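Local coordinates for protein N-acetylmuramoyl-L-alanine amidase (Clostridium intestinale URNW, PDB 6SRT) that probably cleaves the amide bond between N-acetylmuramic acid and L-alanine in bacterial peptidoglycan, as a zinc-binding endolysin amidase, at residues A[41-46]-A[140-145]; A[37-42]-A[102-107]; A[45-50]-A[150-155]. All blocks are in the same frame, centred on the assembly; numbering follows the deposited sequence. Where two conformers were deposited one is given.

Interaction 1 of 3, residues A[41-46]-A[140-145]. With ZN (zinc ion), chain B; PO4 (phosphate ion), chain F.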
loop_
_atom_site.group_PDB
_atom_site.type_symbol
_atom_site.label_atom_id
_atom_site.label_comp_id
_atom_site.label_asym_id
_atom_site.label_seq_id
_atom_site.Cartn_x
_atom_site.Cartn_y
_atom_site.Cartn_z
ATOM N N PRO A 41 6.018 -0.472 -12.409
ATOM C CA PRO A 41 6.086 -1.297 -11.218
ATOM C C PRO A 41 6.519 -2.728 -11.472
ATOM O O PRO A 41 6.026 -3.369 -12.411
ATOM C CB PRO A 41 4.656 -1.223 -10.675
ATOM C CG PRO A 41 3.815 -0.915 -11.895
ATOM C CD PRO A 41 4.674 -0.006 -12.726
ATOM N N ASN A 42 7.417 -3.204 -10.630
ATOM C CA ASN A 42 7.842 -4.605 -10.618
ATOM C C ASN A 42 7.920 -5.145 -9.201
ATOM O O ASN A 42 8.500 -6.227 -8.986
ATOM C CB ASN A 42 9.073 -4.835 -11.438
ATOM C CG ASN A 42 10.291 -4.140 -10.853
ATOM O OD1 ASN A 42 10.279 -3.619 -9.748
ATOM N ND2 ASN A 42 11.386 -4.140 -11.614
ATOM N N MET A 43 7.326 -4.444 -8.229
ATOM C CA MET A 43 7.448 -4.731 -6.769
ATOM C C MET A 43 6.145 -4.257 -6.140
ATOM O O MET A 43 5.527 -3.289 -6.618
ATOM C CB MET A 43 8.662 -4.003 -6.186
ATOM C CG MET A 43 8.961 -4.365 -4.786
ATOM S SD MET A 43 10.228 -3.219 -4.155
ATOM C CE MET A 43 11.637 -3.897 -5.029
ATOM N N ILE A 44 5.735 -4.943 -5.054
ATOM C CA ILE A 44 4.723 -4.451 -4.130
ATOM C C ILE A 44 5.394 -4.346 -2.751
ATOM O O ILE A 44 6.065 -5.274 -2.338
ATOM C CB ILE A 44 3.515 -5.390 -4.064
ATOM C CG1 ILE A 44 2.775 -5.430 -5.368
ATOM C CG2 ILE A 44 2.607 -5.061 -2.895
ATOM C CD1 ILE A 44 1.849 -6.568 -5.498
ATOM N N VAL A 45 5.215 -3.199 -2.126
ATOM C CA VAL A 45 5.773 -2.900 -0.783
ATOM C C VAL A 45 4.622 -2.671 0.201
ATOM O O VAL A 45 3.720 -1.831 -0.052
ATOM C CB VAL A 45 6.712 -1.693 -0.781
ATOM C CG1 VAL A 45 7.231 -1.408 0.615
ATOM C CG2 VAL A 45 7.874 -1.884 -1.729
ATOM N N TYR A 46 4.663 -3.424 1.316
ATOM C CA TYR A 46 3.640 -3.339 2.360
ATOM C C TYR A 46 4.080 -2.411 3.494
ATOM O O TYR A 46 5.224 -2.440 3.954
ATOM C CB TYR A 46 3.337 -4.717 2.961
ATOM C CG TYR A 46 2.814 -5.712 1.948
ATOM C CD1 TYR A 46 1.512 -5.639 1.544
ATOM C CD2 TYR A 46 3.589 -6.696 1.391
ATOM C CE1 TYR A 46 0.967 -6.479 0.585
ATOM C CE2 TYR A 46 3.072 -7.579 0.498
ATOM C CZ TYR A 46 1.772 -7.459 0.049
ATOM O OH TYR A 46 1.375 -8.341 -0.930
ATOM N N ASP A 140 7.502 -9.955 -6.999
ATOM C CA ASP A 140 8.364 -9.477 -5.943
ATOM C C ASP A 140 7.564 -8.714 -4.877
ATOM O O ASP A 140 7.090 -7.601 -5.166
ATOM C CB ASP A 140 9.423 -8.573 -6.514
ATOM C CG ASP A 140 10.501 -8.175 -5.563
ATOM O OD1 ASP A 140 10.506 -8.647 -4.423
ATOM O OD2 ASP A 140 11.394 -7.395 -5.969
ATOM N N LEU A 141 7.366 -9.343 -3.743
ATOM C CA LEU A 141 6.679 -8.800 -2.574
ATOM C C LEU A 141 7.686 -8.456 -1.520
ATOM O O LEU A 141 8.544 -9.299 -1.181
ATOM C CB LEU A 141 5.644 -9.769 -1.994
ATOM C CG LEU A 141 4.595 -10.310 -2.941
ATOM C CD1 LEU A 141 3.535 -11.126 -2.239
ATOM C CD2 LEU A 141 3.933 -9.308 -3.813
ATOM N N LYS A 142 7.563 -7.262 -0.969
ATOM C CA LYS A 142 8.506 -6.791 0.043
ATOM C C LYS A 142 7.828 -6.025 1.154
ATOM O O LYS A 142 6.790 -5.390 0.948
ATOM C CB LYS A 142 9.587 -5.864 -0.543
ATOM C CG LYS A 142 10.530 -6.522 -1.551
ATOM C CD LYS A 142 11.586 -7.314 -0.801
ATOM C CE LYS A 142 12.298 -8.478 -1.495
ATOM N NZ LYS A 142 12.634 -8.022 -2.824
ATOM N N ARG A 143 8.378 -6.083 2.343
ATOM C CA ARG A 143 7.991 -5.198 3.430
ATOM C C ARG A 143 8.745 -3.868 3.274
ATOM O O ARG A 143 9.891 -3.859 2.751
ATOM C CB ARG A 143 8.407 -5.805 4.758
ATOM C CG ARG A 143 7.706 -7.131 5.022
ATOM C CD ARG A 143 8.225 -7.844 6.210
ATOM N NE ARG A 143 9.553 -8.272 5.895
ATOM C CZ ARG A 143 10.320 -8.976 6.727
ATOM N NH1 ARG A 143 9.837 -9.427 7.871
ATOM N NH2 ARG A 143 11.580 -9.184 6.383
ATOM N N HIS A 144 8.197 -2.774 3.806
ATOM C CA HIS A 144 8.969 -1.502 3.803
ATOM C C HIS A 144 10.372 -1.712 4.405
ATOM O O HIS A 144 11.361 -1.250 3.856
ATOM C CB HIS A 144 8.153 -0.420 4.483
ATOM C CG HIS A 144 8.723 0.975 4.385
ATOM N ND1 HIS A 144 8.046 2.019 5.022
ATOM C CD2 HIS A 144 9.834 1.457 3.794
ATOM C CE1 HIS A 144 8.813 3.106 4.798
ATOM N NE2 HIS A 144 9.893 2.788 4.051
ATOM N N LYS A 145 10.444 -2.456 5.510
ATOM C CA LYS A 145 11.735 -2.676 6.216
ATOM C C LYS A 145 12.722 -3.508 5.372
ATOM O O LYS A 145 13.909 -3.503 5.724
ATOM C CB LYS A 145 11.514 -3.368 7.552
ATOM C CG LYS A 145 10.892 -4.753 7.465
ATOM C CD LYS A 145 10.947 -5.532 8.697
ATOM C CE LYS A 145 10.110 -4.986 9.784
ATOM N NZ LYS A 145 10.044 -5.962 10.927
HETATM ZN ZN ZN B . 6.168 2.050 5.543
HETATM P P PO4 F . 11.273 5.945 4.815
HETATM O O1 PO4 F . 11.772 5.516 6.191
HETATM O O2 PO4 F . 11.515 4.912 3.904
HETATM O O3 PO4 F . 11.880 7.241 4.422
HETATM O O4 PO4 F . 9.755 6.197 4.895
HETATM O O HOH W 1 8.167 -8.806 -9.938
HETATM O O HOH W 2 11.306 -6.370 -8.352
#
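I44 and L141 lie side by side on one face of a parallel strand pair, their tips meeting at I44 CD1 and L141 CD2, 3.8 Å apart. The Y46 ring crosses the L141 side chain at a slant: L141 CB sits at the ring edge, 4.2 Å from Y46 CE2, while Y46 OH passes L141 CD1 and bonds to S129 of helix 119-136. Four backbone bonds, I44 N to D140 O, K142 N to I44 O, Y46 N to K142 O and H144 N to Y46 O, fix the register. On the other face K142 bends at chi2 and chi4 to bring NZ 2.7 Å from D140 OD1, on the syn lone pair. V45 CG1 packs 3.6 Å from H144 N, just beyond the end of strand 140-143. H144 CG is anti to its own N (chi1 -172°), carrying ND1 to the zinc ion at 1.9 Å. In the plane of the same ring, H144 NE2 donates to O2 of a phosphate ion, probably from the crystallisation liquor, at 2.7 Å. With its backbone N held by Y46 and both ring nitrogens engaged, H144 has little freedom to turn, and zinc coordination through ND1 would probably make NE2 a stronger donor.

Interaction 2 of 3, residues A[37-42]-A[102-107]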
loop_
_atom_site.group_PDB
_atom_site.type_symbol
_atom_site.label_atom_id
_atom_site.label_comp_id
_atom_site.label_asym_id
_atom_site.label_seq_id
_atom_site.Cartn_x
_atom_site.Cartn_y
_atom_site.Cartn_z
ATOM N N TYR A 37 4.179 10.091 -14.032
ATOM C CA TYR A 37 3.620 8.847 -14.599
ATOM C C TYR A 37 4.713 8.001 -15.171
ATOM O O TYR A 37 4.400 6.971 -15.833
ATOM C CB TYR A 37 2.401 9.119 -15.521
ATOM C CG TYR A 37 1.239 9.744 -14.781
ATOM C CD1 TYR A 37 1.263 11.073 -14.400
ATOM C CD2 TYR A 37 0.148 8.975 -14.402
ATOM C CE1 TYR A 37 0.171 11.656 -13.764
ATOM C CE2 TYR A 37 -0.932 9.525 -13.764
ATOM C CZ TYR A 37 -0.919 10.861 -13.431
ATOM O OH TYR A 37 -2.021 11.381 -12.769
ATOM N N ASN A 38 5.962 8.338 -14.883
ATOM C CA ASN A 38 7.124 7.498 -15.262
ATOM C C ASN A 38 7.273 6.418 -14.198
ATOM O O ASN A 38 8.224 6.411 -13.454
ATOM C CB ASN A 38 8.391 8.294 -15.485
ATOM C CG ASN A 38 8.370 9.150 -16.739
ATOM O OD1 ASN A 38 7.581 8.966 -17.699
ATOM N ND2 ASN A 38 9.251 10.111 -16.735
ATOM N N PHE A 39 6.266 5.544 -14.148
ATOM C CA PHE A 39 6.122 4.513 -13.115
ATOM C C PHE A 39 6.055 3.162 -13.819
ATOM O O PHE A 39 5.280 3.021 -14.720
ATOM C CB PHE A 39 4.815 4.793 -12.378
ATOM C CG PHE A 39 4.461 3.846 -11.267
ATOM C CD1 PHE A 39 5.274 3.614 -10.185
ATOM C CD2 PHE A 39 3.242 3.167 -11.302
ATOM C CE1 PHE A 39 4.911 2.752 -9.173
ATOM C CE2 PHE A 39 2.843 2.362 -10.258
ATOM C CZ PHE A 39 3.686 2.116 -9.202
ATOM N N ASN A 40 6.950 2.261 -13.421
ATOM C CA ASN A 40 7.066 0.961 -14.105
ATOM C C ASN A 40 7.149 -0.087 -13.005
ATOM O O ASN A 40 8.236 -0.569 -12.669
ATOM C CB ASN A 40 8.268 0.959 -15.043
ATOM C CG ASN A 40 8.080 1.908 -16.207
ATOM O OD1 ASN A 40 7.545 1.485 -17.259
ATOM N ND2 ASN A 40 8.506 3.111 -16.007
ATOM N N PRO A 41 6.018 -0.472 -12.409
ATOM C CA PRO A 41 6.086 -1.297 -11.218
ATOM C C PRO A 41 6.519 -2.728 -11.472
ATOM O O PRO A 41 6.026 -3.369 -12.411
ATOM C CB PRO A 41 4.656 -1.223 -10.675
ATOM C CG PRO A 41 3.815 -0.915 -11.895
ATOM C CD PRO A 41 4.674 -0.006 -12.726
ATOM N N ASN A 42 7.417 -3.204 -10.630
ATOM C CA ASN A 42 7.842 -4.605 -10.618
ATOM C C ASN A 42 7.920 -5.145 -9.201
ATOM O O ASN A 42 8.500 -6.227 -8.986
ATOM C CB ASN A 42 9.073 -4.835 -11.438
ATOM C CG ASN A 42 10.291 -4.140 -10.853
ATOM O OD1 ASN A 42 10.279 -3.619 -9.748
ATOM N ND2 ASN A 42 11.386 -4.140 -11.614
ATOM N N ARG A 102 9.290 2.014 -9.110
ATOM C CA ARG A 102 9.132 0.584 -9.435
ATOM C C ARG A 102 8.202 -0.161 -8.456
ATOM O O ARG A 102 8.062 -1.381 -8.626
ATOM C CB ARG A 102 10.501 -0.110 -9.528
ATOM C CG ARG A 102 11.183 -0.257 -8.179
ATOM C CD ARG A 102 12.494 -0.983 -8.311
ATOM N NE ARG A 102 12.409 -2.413 -8.516
ATOM C CZ ARG A 102 13.414 -3.256 -8.344
ATOM N NH1 ARG A 102 14.593 -2.788 -7.999
ATOM N NH2 ARG A 102 13.249 -4.549 -8.527
ATOM N N ALA A 103 7.613 0.505 -7.481
ATOM C CA ALA A 103 6.880 -0.209 -6.426
ATOM C C ALA A 103 5.502 0.359 -6.188
ATOM O O ALA A 103 5.368 1.553 -5.892
ATOM C CB ALA A 103 7.685 -0.195 -5.149
ATOM N N PHE A 104 4.513 -0.513 -6.200
ATOM C CA PHE A 104 3.237 -0.190 -5.524
ATOM C C PHE A 104 3.402 -0.172 -4.036
ATOM O O PHE A 104 4.157 -0.968 -3.464
ATOM C CB PHE A 104 2.181 -1.236 -5.872
ATOM C CG PHE A 104 1.650 -1.138 -7.272
ATOM C CD1 PHE A 104 0.845 -0.052 -7.617
ATOM C CD2 PHE A 104 1.895 -2.156 -8.191
ATOM C CE1 PHE A 104 0.371 0.068 -8.916
ATOM C CE2 PHE A 104 1.365 -2.030 -9.476
ATOM C CZ PHE A 104 0.626 -0.932 -9.830
ATOM N N GLY A 105 2.741 0.778 -3.423
ATOM C CA GLY A 105 2.724 0.875 -1.951
ATOM C C GLY A 105 1.335 0.619 -1.430
ATOM O O GLY A 105 0.356 1.297 -1.800
ATOM N N ILE A 106 1.178 -0.397 -0.557
ATOM C CA ILE A 106 -0.103 -0.795 0.063
ATOM C C ILE A 106 0.034 -0.609 1.544
ATOM O O ILE A 106 0.839 -1.307 2.166
ATOM C CB ILE A 106 -0.468 -2.233 -0.267
ATOM C CG1 ILE A 106 -0.560 -2.499 -1.785
ATOM C CG2 ILE A 106 -1.782 -2.595 0.434
ATOM C CD1 ILE A 106 -0.769 -3.934 -2.150
ATOM N N ALA A 107 -0.725 0.314 2.104
ATOM C CA ALA A 107 -0.734 0.569 3.534
ATOM C C ALA A 107 -1.954 -0.068 4.158
ATOM O O ALA A 107 -3.045 0.009 3.598
ATOM C CB ALA A 107 -0.739 2.033 3.826
HETATM O O HOH W 2 11.306 -6.370 -8.352
#
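F39 drives the edge of its ring into the face of F104, a T-shaped stack with planes at 83° and centroids 5.3 Å apart. The leading atoms are CE2 and CZ of F39; CE2 comes within 3.6 Å of F104 CE1, and CZ lies over the F104 face toward its rim. With CG anti to the backbone N, the F39 side chain reaches in toward the strand, where CE1 also passes 3.5 Å from A103 O. P41 adds a second apolar contact: its CB and CG meet F104 CE2 obliquely, CB at 3.6 Å, while its CD rests over a face of the F39 ring. The two phenylalanines and the proline thus form one compact cluster, to which H74 adds its ring, stacked on F39 and edge-to-face with F104.

The polar half lies at N42 and R102, whose amide and guanidinium planes are turned 65° apart in the one of two R102 conformers described here. In it R102 NE donates to N42 OD1 at 2.7 Å, nearly straight at 162°; the oxygen lies at the edge of the guanidinium, in its plane, and receives the proton on a lone pair. NH2 makes only a weak bond to the same oxygen, but gives a stronger one to a water that in turn reaches N42 O. The R102 chain bends at chi3, which turns NE toward the asparagine. N42 N also donates to R102 O at 2.8 Å, tying the backbones together.

A loop leading into strand 43-48 is thereby clamped against the start of its parallel neighbour, strand 103-108. The aromatic cluster lies at the entry to these central strands of the mixed sheet in this Amidase_2, PGRP-like fold.

Interaction 3 of 3, residues A[45-50]-A[150-155]. With ZN (zinc ion), chain B.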
loop_
_atom_site.group_PDB
_atom_site.type_symbol
_atom_site.label_atom_id
_atom_site.label_comp_id
_atom_site.label_asym_id
_atom_site.label_seq_id
_atom_site.Cartn_x
_atom_site.Cartn_y
_atom_site.Cartn_z
ATOM N N VAL A 45 5.215 -3.199 -2.126
ATOM C CA VAL A 45 5.773 -2.900 -0.783
ATOM C C VAL A 45 4.622 -2.671 0.201
ATOM O O VAL A 45 3.720 -1.831 -0.052
ATOM C CB VAL A 45 6.712 -1.693 -0.781
ATOM C CG1 VAL A 45 7.231 -1.408 0.615
ATOM C CG2 VAL A 45 7.874 -1.884 -1.729
ATOM N N TYR A 46 4.663 -3.424 1.316
ATOM C CA TYR A 46 3.640 -3.339 2.360
ATOM C C TYR A 46 4.080 -2.411 3.494
ATOM O O TYR A 46 5.224 -2.440 3.954
ATOM C CB TYR A 46 3.337 -4.717 2.961
ATOM C CG TYR A 46 2.814 -5.712 1.948
ATOM C CD1 TYR A 46 1.512 -5.639 1.544
ATOM C CD2 TYR A 46 3.589 -6.696 1.391
ATOM C CE1 TYR A 46 0.967 -6.479 0.585
ATOM C CE2 TYR A 46 3.072 -7.579 0.498
ATOM C CZ TYR A 46 1.772 -7.459 0.049
ATOM O OH TYR A 46 1.375 -8.341 -0.930
ATOM N N HIS A 47 3.104 -1.602 3.933
ATOM C CA HIS A 47 3.255 -0.576 4.980
ATOM C C HIS A 47 2.193 -0.718 6.053
ATOM O O HIS A 47 1.119 -1.235 5.781
ATOM C CB HIS A 47 3.132 0.795 4.379
ATOM C CG HIS A 47 4.149 1.120 3.335
ATOM N ND1 HIS A 47 5.347 1.695 3.692
ATOM C CD2 HIS A 47 4.124 0.990 1.998
ATOM C CE1 HIS A 47 6.041 1.917 2.585
ATOM N NE2 HIS A 47 5.340 1.450 1.538
ATOM N N HIS A 48 2.494 -0.167 7.220
ATOM C CA HIS A 48 1.458 0.146 8.225
ATOM C C HIS A 48 1.454 1.635 8.429
ATOM O O HIS A 48 2.389 2.338 8.071
ATOM C CB HIS A 48 1.623 -0.652 9.520
ATOM C CG HIS A 48 2.751 -0.342 10.426
ATOM N ND1 HIS A 48 2.785 -0.860 11.729
ATOM C CD2 HIS A 48 3.840 0.439 10.251
ATOM C CE1 HIS A 48 3.873 -0.435 12.294
ATOM N NE2 HIS A 48 4.535 0.383 11.436
ATOM N N THR A 49 0.365 2.129 8.996
ATOM C CA THR A 49 0.198 3.555 9.212
ATOM C C THR A 49 0.675 4.039 10.563
ATOM O O THR A 49 0.826 5.259 10.738
ATOM C CB THR A 49 -1.262 3.962 9.048
ATOM O OG1 THR A 49 -2.077 3.233 9.982
ATOM C CG2 THR A 49 -1.781 3.715 7.655
ATOM N N VAL A 50 0.873 3.155 11.507
ATOM C CA VAL A 50 1.173 3.411 12.919
ATOM C C VAL A 50 -0.062 3.976 13.626
ATOM O O VAL A 50 -0.573 3.349 14.529
ATOM C CB VAL A 50 2.424 4.261 13.158
ATOM C CG1 VAL A 50 2.687 4.419 14.649
ATOM C CG2 VAL A 50 3.635 3.657 12.467
ATOM N N THR A 150 13.503 0.879 8.749
ATOM C CA THR A 150 12.228 1.226 9.391
ATOM C C THR A 150 11.742 -0.015 10.095
ATOM O O THR A 150 12.104 -1.146 9.743
ATOM C CB THR A 150 11.218 1.731 8.362
ATOM O OG1 THR A 150 10.022 2.038 9.079
ATOM C CG2 THR A 150 10.943 0.774 7.199
ATOM N N GLU A 151 10.862 0.159 11.049
ATOM C CA GLU A 151 10.117 -0.991 11.647
ATOM C C GLU A 151 8.874 -1.273 10.815
ATOM O O GLU A 151 8.238 -2.331 11.033
ATOM C CB GLU A 151 9.720 -0.638 13.070
ATOM C CG GLU A 151 10.877 -0.359 14.023
ATOM C CD GLU A 151 10.545 -0.527 15.512
ATOM O OE1 GLU A 151 9.638 0.155 15.958
ATOM O OE2 GLU A 151 11.215 -1.308 16.183
ATOM N N CYS A 152 8.428 -0.388 9.929
ATOM C CA CYS A 152 7.227 -0.602 9.118
ATOM C C CYS A 152 7.422 -1.849 8.264
ATOM O O CYS A 152 8.506 -2.021 7.651
ATOM C CB CYS A 152 7.022 0.615 8.280
ATOM S SG CYS A 152 5.697 0.440 7.070
ATOM N N PRO A 153 6.447 -2.778 8.138
ATOM C CA PRO A 153 5.011 -2.657 8.539
ATOM C C PRO A 153 4.644 -3.275 9.884
ATOM O O PRO A 153 3.479 -3.625 10.062
ATOM C CB PRO A 153 4.356 -3.373 7.374
ATOM C CG PRO A 153 5.270 -4.502 7.096
ATOM C CD PRO A 153 6.631 -3.876 7.190
ATOM N N GLY A 154 5.627 -3.361 10.784
ATOM C CA GLY A 154 5.358 -3.804 12.146
ATOM C C GLY A 154 5.606 -5.282 12.350
ATOM O O GLY A 154 5.465 -6.103 11.439
ATOM N N ASN A 155 5.969 -5.637 13.581
ATOM C CA ASN A 155 6.470 -6.993 13.861
ATOM C C ASN A 155 5.483 -8.067 13.537
ATOM O O ASN A 155 5.887 -9.182 13.155
ATOM C CB ASN A 155 6.845 -7.068 15.324
ATOM C CG ASN A 155 7.977 -6.162 15.726
ATOM O OD1 ASN A 155 8.857 -5.940 14.905
ATOM N ND2 ASN A 155 8.046 -5.774 17.006
HETATM ZN ZN ZN B . 6.168 2.050 5.543
#
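C152 SG is gripped by a metal and an N-H: it binds the zinc ion at 2.3 Å and accepts a hydrogen bond from H48 N at 3.3 Å, with an N-H...S angle of 159°. The sulfur reaches these partners because SG stands anti to the backbone N (chi1 173°). H47 contributes the second metal bond of this contact, ND1 to zinc at 2.1 Å, and H144 adds a third protein ligand. The H47 imidazole and the sulfur meet obliquely, H47 ND1 and C152 SG being 3.6 Å apart as two ligands of one metal. H47 NE2 is bonded to H95, so both nitrogens of the ring are occupied and its rotation is fixed.

H48, unlike H47, points toward the loop 150-155. Its ring is laid flat against the peptide joining P153 and G154: P153 C lies 3.5 Å above the ring centre, with G154 N over the same face. V50 N approaches the opposite face near the rim. Chi1 of 71° places CG between the backbone N and the carbonyl carbon and brings the ring against the loop, where H48 CD2 passes 3.7 Å from C152 SG. A hydrogen bond with F112 N through ND1 holds the ring as well as the peptide over its face.

A cis peptide precedes P153, whose ring packs onto the strand, P153 CB 3.6 Å from Y46 O. The loop is further braced by an ST turn, T150 OG1 accepting from C152 N, and by G154 N bonding to E151 O. An amide N-H directed at the metal-bound sulfur would be expected to draw off some of its negative charge and so stabilise a thiolate, while H95, hydrogen-bonded to H47 NE2, probably helps to orient H47 on the zinc ion.

How the interactions relate
Following the chain, 37-42 overlaps 41-46, which overlaps 45-50, so all three contacts start from one continuous stretch. Interaction 2 closes the shortest loop, returning at 102-107; interaction 1 closes at 140-145 and interaction 3 at 150-155. Interactions 2 and 3 cross; 1 and 3 start from the same stretch. In the sheet, strand 43-48 lies between strands 103-108 and 140-143: V45 N and O bond to F104 and I106 on one side, joining interactions 1 and 2. Interactions 1 and 3 converge on the zinc ion, H144 arriving from one and H47 and C152 from the other.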